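Local coordinates for protein branched-chain phosphotransacylase (Enterococcus faecalis, PDB 1YCO) that probably transfers branched-chain acyl groups between coenzyme A and phosphate, at residues 17-22 with 43-48. Residues are numbered along the deposited sequence; the frame is centred on the assembly and turned at random.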
ATOM      1  N   LEU A  17       9.714  27.541  -0.718  1.00 49.37           N
ATOM      2  CA  LEU A  17       9.922  26.751   0.512  1.00 48.13           C
ATOM      3  C   LEU A  17      10.645  27.560   1.580  1.00 46.58           C
ATOM      4  O   LEU A  17      10.222  27.615   2.739  1.00 45.97           O
ATOM      5  CB  LEU A  17      10.756  25.495   0.218  1.00 47.05           C
ATOM      6  CG  LEU A  17      11.185  24.644   1.422  1.00 45.94           C
ATOM      7  CD1 LEU A  17       9.950  24.184   2.189  1.00 44.53           C
ATOM      8  CD2 LEU A  17      11.999  23.431   0.953  1.00 44.19           C
ATOM      9  N   VAL A  18      11.752  28.167   1.173  1.00 46.04           N
ATOM     10  CA  VAL A  18      12.552  28.980   2.073  1.00 46.25           C
ATOM     11  C   VAL A  18      11.684  30.083   2.677  1.00 45.81           C
ATOM     12  O   VAL A  18      11.615  30.237   3.903  1.00 43.07           O
ATOM     13  CB  VAL A  18      13.753  29.591   1.330  1.00 45.39           C
ATOM     14  CG1 VAL A  18      14.540  30.495   2.264  1.00 45.28           C
ATOM     15  CG2 VAL A  18      14.642  28.474   0.798  1.00 42.99           C
ATOM     16  N   LYS A  19      11.008  30.838   1.819  1.00 46.75           N
ATOM     17  CA  LYS A  19      10.148  31.912   2.301  1.00 50.70           C
ATOM     18  C   LYS A  19       9.172  31.386   3.355  1.00 51.38           C
ATOM     19  O   LYS A  19       9.063  31.940   4.459  1.00 51.43           O
ATOM     20  CB  LYS A  19       9.379  32.553   1.137  1.00 51.35           C
ATOM     21  CG  LYS A  19      10.269  33.351   0.202  1.00 54.49           C
ATOM     22  CD  LYS A  19       9.474  34.140  -0.822  1.00 55.56           C
ATOM     23  CE  LYS A  19      10.410  34.967  -1.717  1.00 58.35           C
ATOM     24  NZ  LYS A  19       9.692  35.716  -2.804  1.00 58.53           N
ATOM     25  N   LYS A  20       8.473  30.307   3.015  1.00 50.67           N
ATOM     26  CA  LYS A  20       7.518  29.705   3.933  1.00 51.69           C
ATOM     27  C   LYS A  20       8.195  29.326   5.248  1.00 51.74           C
ATOM     28  O   LYS A  20       7.710  29.665   6.324  1.00 52.18           O
ATOM     29  CB  LYS A  20       6.890  28.458   3.303  1.00 53.20           C
ATOM     30  CG  LYS A  20       5.840  27.789   4.174  1.00 54.57           C
ATOM     31  CD  LYS A  20       5.244  26.575   3.474  1.00 55.94           C
ATOM     32  CE  LYS A  20       4.193  25.892   4.340  1.00 57.67           C
ATOM     33  NZ  LYS A  20       3.066  26.806   4.714  1.00 58.12           N
ATOM     34  N   ALA A  21       9.326  28.631   5.147  1.00 51.78           N
ATOM     35  CA  ALA A  21      10.069  28.193   6.321  1.00 51.43           C
ATOM     36  C   ALA A  21      10.529  29.345   7.199  1.00 50.88           C
ATOM     37  O   ALA A  21      10.301  29.334   8.408  1.00 50.00           O
ATOM     38  CB  ALA A  21      11.270  27.358   5.897  1.00 52.46           C
ATOM     39  N   LEU A  22      11.186  30.334   6.598  1.00 51.50           N
ATOM     40  CA  LEU A  22      11.670  31.479   7.365  1.00 52.40           C
ATOM     41  C   LEU A  22      10.507  32.230   8.009  1.00 52.60           C
ATOM     42  O   LEU A  22      10.655  32.793   9.092  1.00 52.26           O
ATOM     43  CB  LEU A  22      12.489  32.425   6.472  1.00 51.91           C
ATOM     44  CG  LEU A  22      13.901  31.957   6.076  1.00 52.48           C
ATOM     45  CD1 LEU A  22      14.528  32.960   5.141  1.00 51.06           C
ATOM     46  CD2 LEU A  22      14.767  31.777   7.323  1.00 52.96           C
ATOM     47  N   GLU A  43      15.520  39.254  -2.011  1.00 64.52           N
ATOM     48  CA  GLU A  43      15.278  39.709  -0.645  1.00 65.00           C
ATOM     49  C   GLU A  43      16.413  39.260   0.274  1.00 64.99           C
ATOM     50  O   GLU A  43      16.284  39.293   1.499  1.00 65.37           O
ATOM     51  CB  GLU A  43      13.952  39.148  -0.115  1.00 65.81           C
ATOM     52  CG  GLU A  43      13.441  39.843   1.149  1.00 67.07           C
ATOM     53  CD  GLU A  43      13.042  41.284   0.887  1.00 69.55           C
ATOM     54  OE1 GLU A  43      12.772  42.027   1.864  1.00 71.07           O
ATOM     55  OE2 GLU A  43      12.993  41.674  -0.305  1.00 69.53           O
ATOM     56  N   ASN A  44      17.521  38.834  -0.321  1.00 64.00           N
ATOM     57  CA  ASN A  44      18.671  38.372   0.448  1.00 64.39           C
ATOM     58  C   ASN A  44      18.342  37.254   1.453  1.00 63.38           C
ATOM     59  O   ASN A  44      19.034  37.101   2.465  1.00 63.49           O
ATOM     60  CB  ASN A  44      19.313  39.542   1.193  1.00 64.75           C
ATOM     61  CG  ASN A  44      20.754  39.768   0.779  1.00 66.95           C
ATOM     62  OD1 ASN A  44      21.530  38.810   0.657  1.00 67.24           O
ATOM     63  ND2 ASN A  44      21.128  41.036   0.576  1.00 66.60           N
ATOM     64  N   LEU A  45      17.294  36.480   1.172  1.00 61.06           N
ATOM     65  CA  LEU A  45      16.886  35.377   2.044  1.00 59.71           C
ATOM     66  C   LEU A  45      18.078  34.453   2.354  1.00 60.10           C
ATOM     67  O   LEU A  45      18.766  34.620   3.363  1.00 60.36           O
ATOM     68  CB  LEU A  45      15.766  34.563   1.379  1.00 57.71           C
ATOM     69  CG  LEU A  45      14.495  35.317   0.967  1.00 57.56           C
ATOM     70  CD1 LEU A  45      13.617  34.390   0.146  1.00 57.62           C
ATOM     71  CD2 LEU A  45      13.747  35.824   2.193  1.00 55.69           C
ATOM     72  N   TRP A  46      18.320  33.481   1.476  1.00 58.11           N
ATOM     73  CA  TRP A  46      19.429  32.544   1.656  1.00 56.17           C
ATOM     74  C   TRP A  46      20.775  33.150   1.266  1.00 56.18           C
ATOM     75  O   TRP A  46      20.859  34.320   0.904  1.00 57.18           O
ATOM     76  CB  TRP A  46      19.211  31.277   0.813  1.00 54.48           C
ATOM     77  CG  TRP A  46      19.085  31.507  -0.679  1.00 51.11           C
ATOM     78  CD1 TRP A  46      19.880  32.293  -1.465  1.00 51.39           C
ATOM     79  CD2 TRP A  46      18.120  30.912  -1.558  1.00 51.47           C
ATOM     80  NE1 TRP A  46      19.470  32.227  -2.777  1.00 50.40           N
ATOM     81  CE2 TRP A  46      18.394  31.388  -2.863  1.00 50.04           C
ATOM     82  CE3 TRP A  46      17.052  30.023  -1.370  1.00 50.51           C
ATOM     83  CZ2 TRP A  46      17.636  31.006  -3.974  1.00 49.88           C
ATOM     84  CZ3 TRP A  46      16.296  29.641  -2.476  1.00 50.33           C
ATOM     85  CH2 TRP A  46      16.594  30.134  -3.764  1.00 50.86           C
ATOM     86  N   LYS A  47      21.816  32.323   1.346  1.00 55.40           N
ATOM     87  CA  LYS A  47      23.179  32.686   0.974  1.00 55.39           C
ATOM     88  C   LYS A  47      23.531  31.914  -0.303  1.00 55.92           C
ATOM     89  O   LYS A  47      23.988  30.769  -0.236  1.00 57.81           O
ATOM     90  CB  LYS A  47      24.157  32.292   2.083  1.00 55.71           C
ATOM     91  CG  LYS A  47      24.150  33.208   3.314  1.00 58.66           C
ATOM     92  CD  LYS A  47      25.084  34.430   3.174  1.00 57.52           C
ATOM     93  CE  LYS A  47      24.673  35.372   2.032  1.00 57.89           C
ATOM     94  NZ  LYS A  47      23.358  36.065   2.252  1.00 55.89           N
ATOM     95  N   TYR A  48      23.310  32.539  -1.459  1.00 53.74           N
ATOM     96  CA  TYR A  48      23.590  31.922  -2.760  1.00 51.75           C
ATOM     97  C   TYR A  48      25.075  31.622  -2.985  1.00 51.15           C
ATOM     98  O   TYR A  48      25.939  32.387  -2.570  1.00 52.25           O
ATOM     99  CB  TYR A  48      23.095  32.839  -3.888  1.00 50.05           C
ATOM    100  CG  TYR A  48      23.395  32.326  -5.283  1.00 49.05           C
ATOM    101  CD1 TYR A  48      22.670  31.263  -5.832  1.00 48.34           C
ATOM    102  CD2 TYR A  48      24.417  32.887  -6.048  1.00 47.31           C
ATOM    103  CE1 TYR A  48      22.957  30.775  -7.111  1.00 47.53           C
ATOM    104  CE2 TYR A  48      24.711  32.405  -7.323  1.00 46.95           C
ATOM    105  CZ  TYR A  48      23.982  31.353  -7.849  1.00 46.51           C
ATOM    106  OH  TYR A  48      24.286  30.878  -9.101  1.00 46.03           O
TER
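Leu45 lays its isobutyl group against helix 12-24, its two methyls parted between Lys19 and Leu22. Leu45 CD1 rests on the aliphatic stem of Lys19, 3.5 Å from Lys19 CG, and the lysine chain, extended beyond CG, runs past it at about a right angle, bringing Lys19 CE to 3.8 Å from the same methyl. Leu45 CD2 reaches the other way, more loosely, to Leu22 CD1 at 4.2 Å, while Leu15 of the same helix also touches Leu45. Val18, one turn before Leu22, faces the loop with both methyls: Val18 CG1 lies 4.3 Å from Leu45 CB, and Val18 CG2 abuts the six-membered ring of Trp46 in the plane of the indole, 3.6 Å from Trp46 CE3. The methyl therefore meets the edge of the ring and not its face. Trp46 reaches this spot because its CG sits between backbone N and carbonyl carbon (chi1 59°), which swings the indole back to the helix. The contact joins helix 12-24 to the approach of strand 47-50, an outermost strand of the five-stranded parallel sheet in this alpha/beta fold, where Lys47 pairs its backbone with Phe31 and Val33 of strand 29-35. Phe31 touches Val18 and Trp46 alike, so the apolar seam continues from the helix onto the sheet. The buried indole spends its one polar atom, NE1, on a hydrogen bond to Asn39 OD1, whereas at the exposed margin Lys19 contributes methylenes to the seam.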